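Local coordinates for teichoic acid biosynthesis protein F (Staphylococcus epidermidis, PDB 3L7I) that belongs to the teichoic acid biosynthesis proteins of bacterial cell-wall assembly and carries a C-terminal domain of the GT-B glycosyltransferase clan, at residues M627-Q637 against I691-D702. Numbering follows the deposited sequence.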
loop_
_atom_site.group_PDB
_atom_site.type_symbol
_atom_site.label_atom_id
_atom_site.label_comp_id
_atom_site.label_asym_id
_atom_site.label_seq_id
_atom_site.Cartn_x
_atom_site.Cartn_y
_atom_site.Cartn_z
ATOM N N MET A 627 -21.358 -24.210 46.271
ATOM C CA MET A 627 -22.187 -24.374 47.454
ATOM C C MET A 627 -23.555 -23.705 47.261
ATOM O O MET A 627 -24.558 -24.145 47.826
ATOM C CB MET A 627 -21.482 -23.831 48.690
ATOM C CG MET A 627 -21.022 -22.414 48.537
ATOM S SD MET A 627 -20.520 -21.757 50.124
ATOM C CE MET A 627 -20.111 -20.063 49.675
ATOM N N PHE A 628 -23.595 -22.649 46.453
ATOM C CA PHE A 628 -24.821 -21.899 46.282
ATOM C C PHE A 628 -25.772 -22.675 45.396
ATOM O O PHE A 628 -26.979 -22.444 45.428
ATOM C CB PHE A 628 -24.564 -20.526 45.661
ATOM C CG PHE A 628 -23.741 -19.607 46.511
ATOM C CD1 PHE A 628 -24.196 -19.188 47.742
ATOM C CD2 PHE A 628 -22.526 -19.141 46.067
ATOM C CE1 PHE A 628 -23.453 -18.340 48.516
ATOM C CE2 PHE A 628 -21.780 -18.285 46.841
ATOM C CZ PHE A 628 -22.243 -17.887 48.064
ATOM N N ASP A 629 -25.235 -23.576 44.585
ATOM C CA ASP A 629 -26.068 -24.379 43.706
ATOM C C ASP A 629 -26.643 -25.531 44.498
ATOM O O ASP A 629 -27.864 -25.731 44.563
ATOM C CB ASP A 629 -25.241 -24.952 42.557
ATOM C CG ASP A 629 -24.733 -23.883 41.613
ATOM O OD1 ASP A 629 -23.506 -23.863 41.361
ATOM O OD2 ASP A 629 -25.555 -23.064 41.124
ATOM N N TYR A 630 -25.738 -26.293 45.099
ATOM C CA TYR A 630 -26.088 -27.509 45.818
ATOM C C TYR A 630 -27.117 -27.215 46.903
ATOM O O TYR A 630 -27.936 -28.066 47.240
ATOM C CB TYR A 630 -24.826 -28.146 46.390
ATOM C CG TYR A 630 -25.080 -29.436 47.066
ATOM C CD1 TYR A 630 -25.408 -30.563 46.338
ATOM C CD2 TYR A 630 -25.014 -29.539 48.442
ATOM C CE1 TYR A 630 -25.667 -31.783 46.982
ATOM C CE2 TYR A 630 -25.267 -30.741 49.093
ATOM C CZ TYR A 630 -25.586 -31.854 48.358
ATOM O OH TYR A 630 -25.835 -33.035 48.993
ATOM N N GLY A 631 -27.086 -25.983 47.409
ATOM C CA GLY A 631 -27.976 -25.521 48.465
ATOM C C GLY A 631 -29.465 -25.561 48.150
ATOM O O GLY A 631 -30.303 -25.548 49.048
ATOM N N ILE A 632 -29.809 -25.611 46.874
ATOM C CA ILE A 632 -31.199 -25.736 46.526
ATOM C C ILE A 632 -31.756 -27.040 47.095
ATOM O O ILE A 632 -32.955 -27.138 47.386
ATOM C CB ILE A 632 -31.389 -25.731 45.018
ATOM C CG1 ILE A 632 -30.896 -24.402 44.422
ATOM C CG2 ILE A 632 -32.847 -25.999 44.681
ATOM C CD1 ILE A 632 -30.696 -24.436 42.905
ATOM N N LEU A 633 -30.890 -28.038 47.268
ATOM C CA LEU A 633 -31.335 -29.360 47.713
ATOM C C LEU A 633 -31.559 -29.468 49.228
ATOM O O LEU A 633 -32.141 -30.457 49.698
ATOM C CB LEU A 633 -30.382 -30.461 47.218
ATOM C CG LEU A 633 -30.275 -30.626 45.695
ATOM C CD1 LEU A 633 -29.023 -31.464 45.270
ATOM C CD2 LEU A 633 -31.551 -31.193 45.117
ATOM N N LYS A 634 -31.117 -28.447 49.974
ATOM C CA LYS A 634 -31.236 -28.400 51.444
ATOM C C LYS A 634 -30.616 -29.643 52.079
ATOM O O LYS A 634 -31.217 -30.302 52.921
ATOM C CB LYS A 634 -32.685 -28.237 51.899
ATOM C CG LYS A 634 -33.414 -27.079 51.263
ATOM C CD LYS A 634 -34.773 -26.834 51.907
ATOM C CE LYS A 634 -35.756 -26.228 50.906
ATOM N NZ LYS A 634 -37.051 -25.838 51.551
ATOM N N ARG A 635 -29.409 -29.970 51.644
ATOM C CA ARG A 635 -28.711 -31.122 52.158
ATOM C C ARG A 635 -27.470 -30.626 52.888
ATOM O O ARG A 635 -27.085 -29.474 52.736
ATOM C CB ARG A 635 -28.365 -32.094 51.009
ATOM C CG ARG A 635 -29.355 -33.230 50.825
ATOM C CD ARG A 635 -30.182 -33.171 49.568
ATOM N NE ARG A 635 -29.536 -33.900 48.482
ATOM C CZ ARG A 635 -30.157 -34.461 47.436
ATOM N NH1 ARG A 635 -29.426 -35.065 46.507
ATOM N NH2 ARG A 635 -31.482 -34.420 47.295
ATOM N N PRO A 636 -26.848 -31.489 53.703
ATOM C CA PRO A 636 -25.659 -31.102 54.472
ATOM C C PRO A 636 -24.472 -30.763 53.580
ATOM O O PRO A 636 -24.167 -31.525 52.669
ATOM C CB PRO A 636 -25.328 -32.369 55.266
ATOM C CG PRO A 636 -26.571 -33.157 55.274
ATOM C CD PRO A 636 -27.254 -32.874 53.988
ATOM N N GLN A 637 -23.816 -29.640 53.843
ATOM C CA GLN A 637 -22.542 -29.354 53.206
ATOM C C GLN A 637 -21.477 -29.277 54.296
ATOM O O GLN A 637 -21.799 -29.010 55.454
ATOM C CB GLN A 637 -22.588 -28.053 52.405
ATOM C CG GLN A 637 -23.817 -27.885 51.538
ATOM C CD GLN A 637 -23.636 -26.822 50.464
ATOM O OE1 GLN A 637 -22.511 -26.536 50.039
ATOM N NE2 GLN A 637 -24.747 -26.246 50.000
ATOM N N ILE A 691 -28.920 -24.542 57.247
ATOM C CA ILE A 691 -29.260 -24.914 55.883
ATOM C C ILE A 691 -30.470 -24.131 55.387
ATOM O O ILE A 691 -30.519 -23.698 54.236
ATOM C CB ILE A 691 -29.549 -26.416 55.788
ATOM C CG1 ILE A 691 -28.245 -27.191 55.935
ATOM C CG2 ILE A 691 -30.228 -26.770 54.469
ATOM C CD1 ILE A 691 -28.397 -28.671 55.734
ATOM N N ASP A 692 -31.450 -23.957 56.261
ATOM C CA ASP A 692 -32.644 -23.199 55.925
ATOM C C ASP A 692 -32.313 -21.720 55.705
ATOM O O ASP A 692 -32.784 -21.119 54.754
ATOM C CB ASP A 692 -33.732 -23.389 56.994
ATOM C CG ASP A 692 -34.339 -24.805 56.991
ATOM O OD1 ASP A 692 -34.212 -25.505 55.964
ATOM O OD2 ASP A 692 -34.950 -25.210 58.019
ATOM N N ALA A 693 -31.486 -21.139 56.568
ATOM C CA ALA A 693 -31.107 -19.738 56.407
ATOM C C ALA A 693 -30.417 -19.530 55.060
ATOM O O ALA A 693 -30.690 -18.560 54.346
ATOM C CB ALA A 693 -30.197 -19.300 57.531
ATOM N N PHE A 694 -29.518 -20.452 54.726
ATOM C CA PHE A 694 -28.748 -20.401 53.493
ATOM C C PHE A 694 -29.672 -20.585 52.294
ATOM O O PHE A 694 -29.517 -19.913 51.280
ATOM C CB PHE A 694 -27.677 -21.499 53.521
ATOM C CG PHE A 694 -26.700 -21.430 52.409
ATOM C CD1 PHE A 694 -25.546 -20.691 52.537
ATOM C CD2 PHE A 694 -26.920 -22.122 51.235
ATOM C CE1 PHE A 694 -24.625 -20.629 51.502
ATOM C CE2 PHE A 694 -26.005 -22.070 50.199
ATOM C CZ PHE A 694 -24.853 -21.318 50.335
ATOM N N TYR A 695 -30.635 -21.495 52.405
ATOM C CA TYR A 695 -31.583 -21.729 51.317
ATOM C C TYR A 695 -32.488 -20.527 51.128
ATOM O O TYR A 695 -32.943 -20.251 50.028
ATOM C CB TYR A 695 -32.437 -22.966 51.582
ATOM C CG TYR A 695 -33.564 -23.143 50.590
ATOM C CD1 TYR A 695 -33.397 -23.911 49.452
ATOM C CD2 TYR A 695 -34.791 -22.536 50.790
ATOM C CE1 TYR A 695 -34.425 -24.076 48.545
ATOM C CE2 TYR A 695 -35.820 -22.697 49.891
ATOM C CZ TYR A 695 -35.636 -23.466 48.775
ATOM O OH TYR A 695 -36.666 -23.628 47.879
ATOM N N ASP A 696 -32.766 -19.819 52.209
ATOM C CA ASP A 696 -33.629 -18.656 52.120
ATOM C C ASP A 696 -32.890 -17.591 51.356
ATOM O O ASP A 696 -33.453 -16.948 50.482
ATOM C CB ASP A 696 -33.984 -18.121 53.515
ATOM C CG ASP A 696 -35.090 -18.916 54.186
ATOM O OD1 ASP A 696 -35.703 -19.782 53.514
ATOM O OD2 ASP A 696 -35.349 -18.665 55.391
ATOM N N ARG A 697 -31.615 -17.424 51.688
ATOM C CA ARG A 697 -30.845 -16.278 51.227
ATOM C C ARG A 697 -30.369 -16.394 49.774
ATOM O O ARG A 697 -30.349 -15.406 49.052
ATOM C CB ARG A 697 -29.655 -16.024 52.157
ATOM C CG ARG A 697 -28.976 -14.705 51.900
ATOM C CD ARG A 697 -27.810 -14.425 52.831
ATOM N NE ARG A 697 -27.137 -13.189 52.425
ATOM C CZ ARG A 697 -25.977 -12.741 52.908
ATOM N NH1 ARG A 697 -25.317 -13.422 53.838
ATOM N NH2 ARG A 697 -25.472 -11.602 52.448
ATOM N N PHE A 698 -30.000 -17.595 49.340
ATOM C CA PHE A 698 -29.357 -17.744 48.051
ATOM C C PHE A 698 -30.098 -18.626 47.059
ATOM O O PHE A 698 -29.829 -18.556 45.862
ATOM C CB PHE A 698 -27.943 -18.270 48.240
ATOM C CG PHE A 698 -27.143 -17.489 49.217
ATOM C CD1 PHE A 698 -26.581 -16.283 48.859
ATOM C CD2 PHE A 698 -26.941 -17.963 50.507
ATOM C CE1 PHE A 698 -25.837 -15.548 49.780
ATOM C CE2 PHE A 698 -26.198 -17.242 51.420
ATOM C CZ PHE A 698 -25.645 -16.032 51.058
ATOM N N CYS A 699 -31.020 -19.458 47.528
ATOM C CA CYS A 699 -31.595 -20.452 46.626
ATOM C C CYS A 699 -33.097 -20.359 46.470
ATOM O O CYS A 699 -33.696 -21.153 45.740
ATOM C CB CYS A 699 -31.232 -21.859 47.082
ATOM S SG CYS A 699 -29.633 -21.969 47.887
ATOM N N SER A 700 -33.702 -19.393 47.150
ATOM C CA SER A 700 -35.157 -19.294 47.207
ATOM C C SER A 700 -35.757 -18.943 45.851
ATOM O O SER A 700 -36.909 -19.248 45.573
ATOM C CB SER A 700 -35.570 -18.239 48.236
ATOM O OG SER A 700 -35.201 -16.942 47.798
ATOM N N VAL A 701 -34.965 -18.297 45.009
ATOM C CA VAL A 701 -35.459 -17.770 43.748
ATOM C C VAL A 701 -35.783 -18.840 42.718
ATOM O O VAL A 701 -36.693 -18.642 41.929
ATOM C CB VAL A 701 -34.488 -16.745 43.143
ATOM C CG1 VAL A 701 -34.912 -16.355 41.727
ATOM C CG2 VAL A 701 -34.380 -15.520 44.048
ATOM N N ASP A 702 -35.065 -19.966 42.731
ATOM C CA ASP A 702 -35.187 -20.990 41.676
ATOM C C ASP A 702 -36.589 -21.667 41.530
ATOM O O ASP A 702 -37.018 -22.476 42.349
ATOM C CB ASP A 702 -34.014 -22.001 41.746
ATOM C CG ASP A 702 -32.737 -21.504 40.989
ATOM O OD1 ASP A 702 -32.847 -21.183 39.781
ATOM O OD2 ASP A 702 -31.623 -21.448 41.581
HETATM O O HOH W 1 -28.178 -20.657 43.738
#
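Phe-694 and Tyr-695 both send their rings across to 627-637 with CG opposite the backbone N (chi1 -172° and 172°), while Lys-634 turns CG beside its own N (chi1 -52°) and then runs extended over the Tyr-695 ring. The contact lies in the C-terminal Rossmann-like half of a GT-B fold. Here helix 688-698 packs against helix 626-630 and the turn leading into strand 637-640 of the parallel sheet. Phe-628, Phe-694 and Phe-698 form an aromatic cluster. The Phe-628 and Phe-694 rings meet rim to rim, nearly parallel, with CD1 of Phe-628 3.4 Å from CZ of Phe-694. Phe-628 also turns an edge to the face of Phe-698. Arg-697 CG covers the opposite face of Phe-698, and Tyr-488 adds an edge-to-face partner. The backbones come closest at Ile-632 and Cys-699. At Gly-631, which has no side chain, the Phe-694 ring edge lies against CA, and SG of Cys-699 is 3.6 Å from Gly-631 C. On the more open side, Lys-634 CE sits over the centre of the Tyr-695 ring as a CH-pi contact. NZ of Lys-634 makes a cation-pi contact, 4.0 Å from the centroid of the Tyr-695 ring. The CD1 methyl of Ile-691 makes a van der Waals contact with Arg-635 O, at 3.4 Å. No direct hydrogen bond joins the segments. Water 1 donates to Phe-628 O and, weakly, to Phe-698 O, which also accepts from Asn-486. Met-627 O, which also touches CE2 of Phe-694, is gripped twice: by Gly-631 N and, on an in-plane lone pair, by Gln-637 NE2 at 3.0 Å in a straight bond.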